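Local atomic coordinates of MPN domain-containing protein (Archaeoglobus fulgidus, PDB entry 1OI0), a protein that binds zinc through its JAB1/MPN domain and, judging by its family, probably acts as a metallopeptidase. Residues Leu84-Ile96 with Lys107-Glu119. Residues are numbered along the deposited sequence; the frame is centred on the assembly and turned at random.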
loop_
_atom_site.group_PDB
_atom_site.type_symbol
_atom_site.label_atom_id
_atom_site.label_comp_id
_atom_site.label_asym_id
_atom_site.label_seq_id
_atom_site.Cartn_x
_atom_site.Cartn_y
_atom_site.Cartn_z
ATOM N N LEU A 84 -10.747 0.368 -7.192
ATOM C CA LEU A 84 -11.822 -0.088 -6.326
ATOM C C LEU A 84 -12.117 -1.566 -6.564
ATOM O O LEU A 84 -12.382 -2.303 -5.617
ATOM C CB LEU A 84 -13.080 0.754 -6.549
ATOM C CG LEU A 84 -13.345 1.855 -5.512
ATOM C CD1 LEU A 84 -12.073 2.629 -5.202
ATOM C CD2 LEU A 84 -14.439 2.781 -6.028
ATOM N N SER A 85 -12.057 -2.007 -7.817
ATOM C CA SER A 85 -12.320 -3.411 -8.119
ATOM C C SER A 85 -11.202 -4.299 -7.572
ATOM O O SER A 85 -11.428 -5.465 -7.245
ATOM C CB SER A 85 -12.486 -3.629 -9.632
ATOM O OG SER A 85 -11.273 -3.429 -10.335
ATOM N N LEU A 86 -9.994 -3.746 -7.480
ATOM C CA LEU A 86 -8.857 -4.481 -6.941
ATOM C C LEU A 86 -9.026 -4.597 -5.423
ATOM O O LEU A 86 -8.846 -5.668 -4.841
ATOM C CB LEU A 86 -7.546 -3.743 -7.247
ATOM C CG LEU A 86 -6.317 -4.259 -6.483
ATOM C CD1 LEU A 86 -5.959 -5.663 -6.967
ATOM C CD2 LEU A 86 -5.141 -3.315 -6.685
ATOM N N PHE A 87 -9.393 -3.485 -4.794
ATOM C CA PHE A 87 -9.573 -3.436 -3.347
ATOM C C PHE A 87 -10.608 -4.436 -2.831
ATOM O O PHE A 87 -10.434 -5.026 -1.766
ATOM C CB PHE A 87 -9.984 -2.026 -2.914
ATOM C CG PHE A 87 -8.967 -0.961 -3.230
ATOM C CD1 PHE A 87 -7.729 -1.290 -3.777
ATOM C CD2 PHE A 87 -9.245 0.374 -2.960
ATOM C CE1 PHE A 87 -6.784 -0.306 -4.048
ATOM C CE2 PHE A 87 -8.303 1.369 -3.228
ATOM C CZ PHE A 87 -7.069 1.023 -3.774
ATOM N N THR A 88 -11.680 -4.632 -3.591
ATOM C CA THR A 88 -12.753 -5.538 -3.183
ATOM C C THR A 88 -12.453 -7.030 -3.303
ATOM O O THR A 88 -13.095 -7.844 -2.641
ATOM C CB THR A 88 -14.040 -5.268 -3.988
ATOM O OG1 THR A 88 -13.816 -5.578 -5.368
ATOM C CG2 THR A 88 -14.450 -3.815 -3.868
ATOM N N ARG A 89 -11.489 -7.394 -4.140
ATOM C CA ARG A 89 -11.164 -8.803 -4.348
ATOM C C ARG A 89 -10.615 -9.531 -3.128
ATOM O O ARG A 89 -10.937 -10.700 -2.898
ATOM C CB ARG A 89 -10.187 -8.953 -5.516
ATOM C CG ARG A 89 -10.776 -8.579 -6.863
ATOM C CD ARG A 89 -9.799 -8.912 -7.968
ATOM N NE ARG A 89 -10.211 -8.377 -9.261
ATOM C CZ ARG A 89 -10.970 -9.016 -10.145
ATOM N NH1 ARG A 89 -11.427 -10.240 -9.899
ATOM N NH2 ARG A 89 -11.260 -8.424 -11.289
ATOM N N PHE A 90 -9.788 -8.846 -2.348
ATOM C CA PHE A 90 -9.219 -9.450 -1.148
ATOM C C PHE A 90 -8.472 -8.395 -0.347
ATOM O O PHE A 90 -8.039 -7.385 -0.892
ATOM C CB PHE A 90 -8.264 -10.590 -1.531
ATOM C CG PHE A 90 -7.016 -10.129 -2.232
ATOM C CD1 PHE A 90 -5.897 -9.732 -1.505
ATOM C CD2 PHE A 90 -6.968 -10.063 -3.620
ATOM C CE1 PHE A 90 -4.753 -9.276 -2.150
ATOM C CE2 PHE A 90 -5.827 -9.605 -4.273
ATOM C CZ PHE A 90 -4.720 -9.213 -3.540
ATOM N N GLY A 91 -8.315 -8.634 0.947
ATOM C CA GLY A 91 -7.598 -7.683 1.772
ATOM C C GLY A 91 -8.465 -6.570 2.321
ATOM O O GLY A 91 -9.368 -6.063 1.654
ATOM N N LYS A 92 -8.162 -6.179 3.551
ATOM C CA LYS A 92 -8.903 -5.135 4.238
ATOM C C LYS A 92 -8.368 -3.735 3.936
ATOM O O LYS A 92 -9.137 -2.782 3.822
ATOM C CB LYS A 92 -8.843 -5.376 5.749
ATOM C CG LYS A 92 -9.137 -6.805 6.173
ATOM C CD LYS A 92 -8.950 -6.980 7.675
ATOM C CE LYS A 92 -9.089 -8.437 8.090
ATOM N NZ LYS A 92 -8.035 -9.297 7.479
ATOM N N TYR A 93 -7.051 -3.617 3.788
ATOM C CA TYR A 93 -6.432 -2.320 3.551
ATOM C C TYR A 93 -5.663 -2.235 2.250
ATOM O O TYR A 93 -5.023 -3.195 1.831
ATOM C CB TYR A 93 -5.494 -1.992 4.706
ATOM C CG TYR A 93 -6.181 -2.068 6.045
ATOM C CD1 TYR A 93 -7.048 -1.062 6.459
ATOM C CD2 TYR A 93 -5.999 -3.168 6.877
ATOM C CE1 TYR A 93 -7.721 -1.147 7.673
ATOM C CE2 TYR A 93 -6.667 -3.266 8.093
ATOM C CZ TYR A 93 -7.524 -2.251 8.481
ATOM O OH TYR A 93 -8.184 -2.336 9.682
ATOM N N HIS A 94 -5.725 -1.068 1.624
ATOM C CA HIS A 94 -5.033 -0.861 0.363
ATOM C C HIS A 94 -4.389 0.510 0.284
ATOM O O HIS A 94 -5.059 1.537 0.343
ATOM C CB HIS A 94 -6.008 -1.072 -0.796
ATOM C CG HIS A 94 -6.639 -2.429 -0.800
ATOM N ND1 HIS A 94 -7.799 -2.713 -0.110
ATOM C CD2 HIS A 94 -6.233 -3.598 -1.349
ATOM C CE1 HIS A 94 -8.080 -3.997 -0.236
ATOM N NE2 HIS A 94 -7.146 -4.557 -0.983
ATOM N N ILE A 95 -3.067 0.512 0.153
ATOM C CA ILE A 95 -2.311 1.751 0.077
ATOM C C ILE A 95 -1.957 2.135 -1.355
ATOM O O ILE A 95 -1.673 1.280 -2.187
ATOM C CB ILE A 95 -0.989 1.633 0.867
ATOM C CG1 ILE A 95 -1.290 1.399 2.347
ATOM C CG2 ILE A 95 -0.132 2.882 0.658
ATOM C CD1 ILE A 95 -0.054 1.094 3.171
ATOM N N ILE A 96 -2.013 3.428 -1.631
ATOM C CA ILE A 96 -1.609 3.940 -2.934
ATOM C C ILE A 96 -0.542 4.985 -2.650
ATOM O O ILE A 96 -0.741 5.870 -1.813
ATOM C CB ILE A 96 -2.755 4.646 -3.699
ATOM C CG1 ILE A 96 -3.845 3.641 -4.072
ATOM C CG2 ILE A 96 -2.197 5.307 -4.970
ATOM C CD1 ILE A 96 -4.978 4.254 -4.869
ATOM N N LYS A 107 -1.582 7.196 0.709
ATOM C CA LYS A 107 -2.906 7.202 1.327
ATOM C C LYS A 107 -3.385 5.758 1.432
ATOM O O LYS A 107 -3.016 4.915 0.615
ATOM C CB LYS A 107 -3.896 8.024 0.492
ATOM C CG LYS A 107 -3.527 9.488 0.358
ATOM C CD LYS A 107 -4.578 10.252 -0.426
ATOM C CE LYS A 107 -4.190 11.711 -0.586
ATOM N NZ LYS A 107 -3.995 12.376 0.732
ATOM N N CYS A 108 -4.195 5.465 2.446
ATOM C CA CYS A 108 -4.711 4.116 2.632
ATOM C C CYS A 108 -6.230 4.113 2.499
ATOM O O CYS A 108 -6.901 5.073 2.885
ATOM C CB CYS A 108 -4.309 3.575 4.011
ATOM S SG CYS A 108 -4.629 1.808 4.257
ATOM N N TYR A 109 -6.759 3.026 1.948
ATOM C CA TYR A 109 -8.196 2.870 1.742
ATOM C C TYR A 109 -8.656 1.498 2.219
ATOM O O TYR A 109 -7.853 0.576 2.348
ATOM C CB TYR A 109 -8.537 3.024 0.252
ATOM C CG TYR A 109 -8.014 4.298 -0.366
ATOM C CD1 TYR A 109 -6.716 4.371 -0.881
ATOM C CD2 TYR A 109 -8.795 5.454 -0.385
ATOM C CE1 TYR A 109 -6.215 5.562 -1.393
ATOM C CE2 TYR A 109 -8.303 6.649 -0.888
ATOM C CZ TYR A 109 -7.009 6.696 -1.392
ATOM O OH TYR A 109 -6.516 7.879 -1.888
ATOM N N ASN A 110 -9.952 1.367 2.492
ATOM C CA ASN A 110 -10.493 0.087 2.930
ATOM C C ASN A 110 -10.935 -0.726 1.712
ATOM O O ASN A 110 -10.743 -0.297 0.571
ATOM C CB ASN A 110 -11.674 0.286 3.893
ATOM C CG ASN A 110 -12.734 1.214 3.338
ATOM O OD1 ASN A 110 -13.021 1.205 2.145
ATOM N ND2 ASN A 110 -13.338 2.014 4.213
ATOM N N ARG A 111 -11.522 -1.894 1.952
ATOM C CA ARG A 111 -11.961 -2.765 0.866
ATOM C C ARG A 111 -13.011 -2.110 -0.028
ATOM O O ARG A 111 -13.286 -2.594 -1.128
ATOM C CB ARG A 111 -12.503 -4.080 1.443
ATOM C CG ARG A 111 -12.929 -5.111 0.407
ATOM C CD ARG A 111 -13.325 -6.419 1.076
ATOM N NE ARG A 111 -13.901 -7.375 0.133
ATOM C CZ ARG A 111 -15.080 -7.222 -0.464
ATOM N NH1 ARG A 111 -15.819 -6.150 -0.217
ATOM N NH2 ARG A 111 -15.521 -8.143 -1.308
ATOM N N LYS A 112 -13.580 -1.001 0.436
ATOM C CA LYS A 112 -14.611 -0.294 -0.319
ATOM C C LYS A 112 -14.140 0.997 -0.987
ATOM O O LYS A 112 -14.937 1.710 -1.601
ATOM C CB LYS A 112 -15.808 -0.003 0.593
ATOM C CG LYS A 112 -16.489 -1.262 1.118
ATOM C CD LYS A 112 -17.652 -0.936 2.044
ATOM C CE LYS A 112 -17.181 -0.226 3.304
ATOM N NZ LYS A 112 -18.314 0.083 4.220
ATOM N N GLY A 113 -12.853 1.304 -0.866
ATOM C CA GLY A 113 -12.321 2.505 -1.490
ATOM C C GLY A 113 -12.420 3.783 -0.677
ATOM O O GLY A 113 -12.183 4.877 -1.191
ATOM N N GLU A 114 -12.774 3.653 0.598
ATOM C CA GLU A 114 -12.889 4.809 1.478
ATOM C C GLU A 114 -11.552 5.024 2.182
ATOM O O GLU A 114 -10.929 4.064 2.635
ATOM C CB GLU A 114 -13.988 4.564 2.511
ATOM C CG GLU A 114 -15.363 4.327 1.912
ATOM C CD GLU A 114 -16.359 3.819 2.933
ATOM O OE1 GLU A 114 -16.492 4.453 4.002
ATOM O OE2 GLU A 114 -17.012 2.787 2.667
ATOM N N GLU A 115 -11.109 6.273 2.274
ATOM C CA GLU A 115 -9.838 6.565 2.922
ATOM C C GLU A 115 -9.903 6.275 4.415
ATOM O O GLU A 115 -10.833 6.697 5.099
ATOM C CB GLU A 115 -9.442 8.025 2.713
ATOM C CG GLU A 115 -8.005 8.325 3.129
ATOM C CD GLU A 115 -7.611 9.768 2.881
ATOM O OE1 GLU A 115 -7.857 10.268 1.764
ATOM O OE2 GLU A 115 -7.051 10.400 3.801
ATOM N N VAL A 116 -8.908 5.554 4.912
ATOM C CA VAL A 116 -8.846 5.210 6.327
ATOM C C VAL A 116 -7.452 5.526 6.851
ATOM O O VAL A 116 -6.506 5.667 6.077
ATOM C CB VAL A 116 -9.142 3.715 6.557
ATOM C CG1 VAL A 116 -10.550 3.381 6.084
ATOM C CG2 VAL A 116 -8.118 2.865 5.833
ATOM N N GLU A 117 -7.323 5.635 8.169
ATOM C CA GLU A 117 -6.033 5.947 8.760
ATOM C C GLU A 117 -5.158 4.722 8.996
ATOM O O GLU A 117 -5.638 3.592 9.111
ATOM C CB GLU A 117 -6.208 6.649 10.111
ATOM C CG GLU A 117 -7.053 7.910 10.121
ATOM C CD GLU A 117 -7.124 8.514 11.513
ATOM O OE1 GLU A 117 -6.681 7.836 12.465
ATOM O OE2 GLU A 117 -7.622 9.650 11.660
ATOM N N LEU A 118 -3.860 4.975 9.062
ATOM C CA LEU A 118 -2.869 3.960 9.372
ATOM C C LEU A 118 -1.958 4.654 10.365
ATOM O O LEU A 118 -1.377 5.692 10.051
ATOM C CB LEU A 118 -2.050 3.553 8.146
ATOM C CG LEU A 118 -2.652 2.560 7.157
ATOM C CD1 LEU A 118 -1.571 2.147 6.166
ATOM C CD2 LEU A 118 -3.186 1.333 7.891
ATOM N N GLU A 119 -1.850 4.115 11.574
ATOM C CA GLU A 119 -0.970 4.739 12.547
ATOM C C GLU A 119 0.449 4.285 12.235
ATOM O O GLU A 119 0.728 3.088 12.185
ATOM C CB GLU A 119 -1.339 4.325 13.973
ATOM C CG GLU A 119 -0.642 5.162 15.033
ATOM C CD GLU A 119 -0.884 4.655 16.436
ATOM O OE1 GLU A 119 -1.951 4.055 16.673
ATOM O OE2 GLU A 119 -0.011 4.873 17.301
HETATM O O HOH W 1 -11.650 -3.027 4.652
#
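The Phe87 ring carries His94 CB over one face, near the rim, and takes Gly113 CA at its edge, while its CE2 lies obliquely 4.1 Å from both CG and CD1 of the Tyr109 ring. Tyr109 in turn presents its ring edge to the carbonyl oxygen of His94, its CE1 rests against Ile96 CD1, 3.9 Å away, and its OH hydrogen-bonds Cys77 O. The His94 ring has Phe87 CA over the centre of one face; at its edge NE2 donates to Phe90 O, 3.0 Å away in the ring plane, which fixes the ring's rotation. With CG turned away from the backbone nitrogen (chi1 -177°), the Arg111 chain runs extended to NE past Thr88, whose O sits over one guanidinium face, where no N-H points at it: stacking, not a hydrogen bond. On the opposite side of the sheet, Cys108 SG touches Tyr93 CB, and Ile95 CD1 packs on Leu118 CD1 at 3.5 Å. Replacing Tyr109 by an alanine would probably leave a gap beside Phe87 CE2 and Ile96 CD1 and Cys77 O without its hydroxyl partner. Paired backbone bonds join His94 to Tyr109 and Ile96 to Lys107. This is an antiparallel beta hairpin with helix 81-89 packed on one face, the part of the JAB1/MPN fold that sets Ile96 beside zinc ligands His70 and Asp83.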